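Local structure of fasciclin-1 (Drosophila melanogaster, 1O70) at residues I76-N87 with G145-V156. The protein is a neural cell adhesion molecule whose extracellular part is built of FAS1 domains, the third and fourth of which make up this fragment. Sequence-based numbering, arbitrary orientation.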
loop_
_atom_site.group_PDB
_atom_site.type_symbol
_atom_site.label_atom_id
_atom_site.label_comp_id
_atom_site.label_asym_id
_atom_site.label_seq_id
_atom_site.Cartn_x
_atom_site.Cartn_y
_atom_site.Cartn_z
ATOM N N ILE A 76 4.367 -12.663 5.533
ATOM C CA ILE A 76 3.144 -12.647 4.763
ATOM C C ILE A 76 2.010 -13.148 5.638
ATOM O O ILE A 76 0.959 -12.514 5.730
ATOM C CB ILE A 76 3.296 -13.523 3.518
ATOM C CG1 ILE A 76 4.289 -12.849 2.567
ATOM C CG2 ILE A 76 1.938 -13.773 2.873
ATOM C CD1 ILE A 76 4.515 -13.577 1.264
ATOM N N LEU A 77 2.233 -14.278 6.299
ATOM C CA LEU A 77 1.223 -14.833 7.188
ATOM C C LEU A 77 0.845 -13.824 8.267
ATOM O O LEU A 77 -0.340 -13.590 8.507
ATOM C CB LEU A 77 1.733 -16.119 7.851
ATOM C CG LEU A 77 1.793 -17.403 7.007
ATOM C CD1 LEU A 77 2.655 -18.428 7.714
ATOM C CD2 LEU A 77 0.386 -17.952 6.775
ATOM N N ASN A 78 1.843 -13.214 8.901
ATOM C CA ASN A 78 1.586 -12.254 9.967
ATOM C C ASN A 78 0.714 -11.061 9.610
ATOM O O ASN A 78 -0.007 -10.558 10.469
ATOM C CB ASN A 78 2.895 -11.737 10.551
ATOM C CG ASN A 78 3.689 -12.821 11.231
ATOM O OD1 ASN A 78 3.130 -13.722 11.848
ATOM N ND2 ASN A 78 5.009 -12.736 11.127
ATOM N N MET A 79 0.768 -10.597 8.366
ATOM C CA MET A 79 -0.045 -9.449 7.999
ATOM C C MET A 79 -1.505 -9.828 7.760
ATOM O O MET A 79 -2.360 -8.954 7.608
ATOM C CB MET A 79 0.535 -8.718 6.778
ATOM C CG MET A 79 0.576 -9.511 5.504
ATOM S SD MET A 79 1.142 -8.516 4.089
ATOM C CE MET A 79 2.915 -8.369 4.441
ATOM N N HIS A 80 -1.794 -11.130 7.739
ATOM C CA HIS A 80 -3.170 -11.601 7.561
ATOM C C HIS A 80 -3.802 -11.767 8.939
ATOM O O HIS A 80 -4.958 -12.169 9.045
ATOM C CB HIS A 80 -3.218 -12.956 6.856
ATOM C CG HIS A 80 -2.994 -12.893 5.377
ATOM N ND1 HIS A 80 -1.737 -12.884 4.812
ATOM C CD2 HIS A 80 -3.870 -12.887 4.343
ATOM C CE1 HIS A 80 -1.848 -12.883 3.494
ATOM N NE2 HIS A 80 -3.131 -12.884 3.184
ATOM N N ILE A 81 -3.041 -11.457 9.992
ATOM C CA ILE A 81 -3.523 -11.605 11.367
ATOM C C ILE A 81 -3.708 -10.280 12.123
ATOM O O ILE A 81 -2.746 -9.684 12.626
ATOM C CB ILE A 81 -2.573 -12.503 12.198
ATOM C CG1 ILE A 81 -2.331 -13.830 11.477
ATOM C CG2 ILE A 81 -3.173 -12.776 13.556
ATOM C CD1 ILE A 81 -1.205 -14.649 12.096
ATOM N N ILE A 82 -4.962 -9.856 12.226
ATOM C CA ILE A 82 -5.335 -8.622 12.902
ATOM C C ILE A 82 -5.438 -8.751 14.423
ATOM O O ILE A 82 -6.243 -9.524 14.942
ATOM C CB ILE A 82 -6.686 -8.123 12.367
ATOM C CG1 ILE A 82 -6.562 -7.837 10.867
ATOM C CG2 ILE A 82 -7.128 -6.897 13.145
ATOM C CD1 ILE A 82 -7.860 -7.812 10.137
ATOM N N LYS A 83 -4.637 -7.965 15.132
ATOM C CA LYS A 83 -4.648 -7.998 16.588
ATOM C C LYS A 83 -5.893 -7.290 17.129
ATOM O O LYS A 83 -5.791 -6.278 17.822
ATOM C CB LYS A 83 -3.374 -7.331 17.122
ATOM C CG LYS A 83 -2.104 -8.087 16.744
ATOM C CD LYS A 83 -0.915 -7.168 16.518
ATOM C CE LYS A 83 -0.481 -6.470 17.792
ATOM N NZ LYS A 83 0.603 -5.472 17.534
ATOM N N ASP A 84 -7.069 -7.837 16.819
ATOM C CA ASP A 84 -8.332 -7.250 17.259
ATOM C C ASP A 84 -9.540 -8.097 16.829
ATOM O O ASP A 84 -9.413 -9.002 16.007
ATOM C CB ASP A 84 -8.424 -5.818 16.702
ATOM C CG ASP A 84 -9.745 -5.132 17.020
ATOM O OD1 ASP A 84 -10.310 -5.354 18.114
ATOM O OD2 ASP A 84 -10.203 -4.339 16.173
ATOM N N ARG A 85 -10.700 -7.817 17.413
ATOM C CA ARG A 85 -11.922 -8.539 17.081
ATOM C C ARG A 85 -12.665 -7.693 16.048
ATOM O O ARG A 85 -13.309 -6.707 16.402
ATOM C CB ARG A 85 -12.779 -8.694 18.330
ATOM C CG ARG A 85 -14.120 -9.354 18.067
ATOM C CD ARG A 85 -15.078 -9.089 19.220
ATOM N NE ARG A 85 -14.508 -9.570 20.468
ATOM C CZ ARG A 85 -14.365 -10.857 20.756
ATOM N NH1 ARG A 85 -14.760 -11.775 19.879
ATOM N NH2 ARG A 85 -13.820 -11.230 21.911
ATOM N N LEU A 86 -12.581 -8.073 14.776
ATOM C CA LEU A 86 -13.220 -7.293 13.726
ATOM C C LEU A 86 -14.172 -8.009 12.786
ATOM O O LEU A 86 -13.747 -8.828 11.969
ATOM C CB LEU A 86 -12.158 -6.612 12.861
ATOM C CG LEU A 86 -11.369 -5.430 13.409
ATOM C CD1 LEU A 86 -10.425 -4.902 12.325
ATOM C CD2 LEU A 86 -12.333 -4.337 13.841
ATOM N N ASN A 87 -15.457 -7.678 12.882
ATOM C CA ASN A 87 -16.452 -8.253 11.981
ATOM C C ASN A 87 -16.929 -7.127 11.070
ATOM O O ASN A 87 -16.617 -5.959 11.309
ATOM C CB ASN A 87 -17.629 -8.840 12.767
ATOM C CG ASN A 87 -18.320 -7.813 13.655
ATOM O OD1 ASN A 87 -19.307 -8.114 14.310
ATOM N ND2 ASN A 87 -17.794 -6.599 13.681
ATOM N N GLY A 145 -12.509 -13.875 18.193
ATOM C CA GLY A 145 -12.709 -12.942 17.102
ATOM C C GLY A 145 -13.446 -13.480 15.895
ATOM O O GLY A 145 -14.477 -14.139 16.027
ATOM N N TYR A 146 -12.919 -13.192 14.711
ATOM C CA TYR A 146 -13.554 -13.641 13.491
ATOM C C TYR A 146 -12.555 -14.090 12.436
ATOM O O TYR A 146 -11.340 -14.003 12.615
ATOM C CB TYR A 146 -14.433 -12.532 12.900
ATOM C CG TYR A 146 -15.527 -12.032 13.831
ATOM C CD1 TYR A 146 -15.254 -11.074 14.806
ATOM C CD2 TYR A 146 -16.832 -12.528 13.742
ATOM C CE1 TYR A 146 -16.246 -10.619 15.671
ATOM C CE2 TYR A 146 -17.839 -12.082 14.604
ATOM C CZ TYR A 146 -17.541 -11.128 15.566
ATOM O OH TYR A 146 -18.514 -10.684 16.434
ATOM N N VAL A 147 -13.098 -14.590 11.335
ATOM C CA VAL A 147 -12.311 -15.035 10.207
ATOM C C VAL A 147 -13.076 -14.638 8.960
ATOM O O VAL A 147 -14.299 -14.762 8.910
ATOM C CB VAL A 147 -12.130 -16.552 10.220
ATOM C CG1 VAL A 147 -11.657 -17.024 8.851
ATOM C CG2 VAL A 147 -11.128 -16.947 11.285
ATOM N N HIS A 148 -12.352 -14.158 7.961
ATOM C CA HIS A 148 -12.953 -13.752 6.697
ATOM C C HIS A 148 -12.092 -14.338 5.586
ATOM O O HIS A 148 -10.862 -14.384 5.704
ATOM C CB HIS A 148 -12.927 -12.235 6.557
ATOM C CG HIS A 148 -13.524 -11.498 7.717
ATOM N ND1 HIS A 148 -14.885 -11.425 7.931
ATOM C CD2 HIS A 148 -12.951 -10.762 8.699
ATOM C CE1 HIS A 148 -15.125 -10.671 8.990
ATOM N NE2 HIS A 148 -13.967 -10.256 9.474
ATOM N N ILE A 149 -12.719 -14.765 4.497
ATOM C CA ILE A 149 -11.966 -15.320 3.380
ATOM C C ILE A 149 -11.785 -14.278 2.271
ATOM O O ILE A 149 -12.751 -13.652 1.832
ATOM C CB ILE A 149 -12.659 -16.594 2.804
ATOM C CG1 ILE A 149 -12.592 -17.733 3.824
ATOM C CG2 ILE A 149 -11.914 -17.098 1.570
ATOM C CD1 ILE A 149 -13.423 -17.538 5.042
ATOM N N ILE A 150 -10.542 -14.081 1.840
ATOM C CA ILE A 150 -10.249 -13.124 0.781
ATOM C C ILE A 150 -9.750 -13.852 -0.456
ATOM O O ILE A 150 -9.220 -14.960 -0.362
ATOM C CB ILE A 150 -9.213 -12.067 1.230
ATOM C CG1 ILE A 150 -7.893 -12.738 1.632
ATOM C CG2 ILE A 150 -9.780 -11.253 2.384
ATOM C CD1 ILE A 150 -6.839 -11.746 2.132
ATOM N N ASP A 151 -9.924 -13.223 -1.615
ATOM C CA ASP A 151 -9.546 -13.841 -2.875
ATOM C C ASP A 151 -8.119 -13.631 -3.342
ATOM O O ASP A 151 -7.763 -14.055 -4.440
ATOM C CB ASP A 151 -10.509 -13.401 -3.977
ATOM C CG ASP A 151 -10.552 -11.899 -4.152
ATOM O OD1 ASP A 151 -9.749 -11.175 -3.512
ATOM O OD2 ASP A 151 -11.400 -11.449 -4.947
ATOM N N HIS A 152 -7.305 -12.967 -2.533
ATOM C CA HIS A 152 -5.904 -12.767 -2.885
ATOM C C HIS A 152 -5.114 -12.869 -1.622
ATOM O O HIS A 152 -5.640 -12.623 -0.540
ATOM C CB HIS A 152 -5.639 -11.398 -3.509
ATOM C CG HIS A 152 -6.075 -11.294 -4.933
ATOM N ND1 HIS A 152 -7.317 -10.822 -5.298
ATOM C CD2 HIS A 152 -5.443 -11.625 -6.084
ATOM C CE1 HIS A 152 -7.433 -10.862 -6.613
ATOM N NE2 HIS A 152 -6.310 -11.346 -7.116
ATOM N N VAL A 153 -3.851 -13.239 -1.763
ATOM C CA VAL A 153 -2.971 -13.363 -0.624
ATOM C C VAL A 153 -2.276 -12.022 -0.424
ATOM O O VAL A 153 -1.564 -11.538 -1.310
ATOM C CB VAL A 153 -1.926 -14.458 -0.866
ATOM C CG1 VAL A 153 -1.108 -14.669 0.384
ATOM C CG2 VAL A 153 -2.614 -15.755 -1.295
ATOM N N LEU A 154 -2.492 -11.413 0.736
ATOM C CA LEU A 154 -1.874 -10.127 1.022
ATOM C C LEU A 154 -0.354 -10.289 1.046
ATOM O O LEU A 154 0.161 -11.396 1.234
ATOM C CB LEU A 154 -2.373 -9.581 2.366
ATOM C CG LEU A 154 -3.884 -9.370 2.507
ATOM C CD1 LEU A 154 -4.207 -8.838 3.898
ATOM C CD2 LEU A 154 -4.377 -8.411 1.439
ATOM N N GLY A 155 0.360 -9.186 0.840
ATOM C CA GLY A 155 1.810 -9.229 0.856
ATOM C C GLY A 155 2.470 -9.844 -0.362
ATOM O O GLY A 155 3.684 -10.026 -0.372
ATOM N N VAL A 156 1.681 -10.176 -1.380
ATOM C CA VAL A 156 2.209 -10.759 -2.621
ATOM C C VAL A 156 1.551 -10.017 -3.791
ATOM O O VAL A 156 0.532 -10.450 -4.328
ATOM C CB VAL A 156 1.887 -12.262 -2.721
ATOM C CG1 VAL A 156 2.419 -12.819 -4.038
ATOM C CG2 VAL A 156 2.501 -13.013 -1.549
#
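In the third FAS1 domain, the end of helix 70-79 and the chain that leaves it through strand 81-82 meet strand 145-150 and the turn after it at two places, H80 with L154 and L86 with H148. Strand 48-53 lies between strands 81-82 and 145-150 in the sheet, so the two segments touch mainly near their ends. At one end, L154 CB lies over a face of the H80 ring, 3.5 Å from H80 NE2. On the edge of the ring, H80 ND1 donates to I76 O at 2.9 Å. This bond helps to hold the H80 ring in its rotation. I150 CD1 comes in at the edge of the ring. The type II turn V153-V156 brings G155 against M79, with M79 SD 3.4 Å from G155 CA. G155 has a positive phi (75°), a backbone shape that favours glycine. I76 CD1 reaches V156 CG2 at 3.5 Å.

At the other end, H148 NE2 donates a nearly straight hydrogen bond (169°) to L86 O, 2.9 Å away. The carbonyl oxygen lies in the plane of the imidazole, and the nitrogen in the carbonyl plane. Y146 carries its CG beside its own backbone N (chi1 -58°), and N87 CB sits over the centre of the ring, a CH-pi contact 3.5 Å from the centroid. R85 CG meets the edge of the same ring at Y146 CE1, 3.4 Å away. A serine in place of Y146 would probably leave N87 CB without its aromatic face and the R85 chain without lateral support. T49 of strand 48-53 holds the backbone of D84 and L86 through its hydroxyl. Strand 145-150, the last of the sheet in sequence, lies between strands 48-53 and 131-141 of the seven-stranded mixed sheet and, followed by a turn packed on a helix end, belongs to the FAS1 fold.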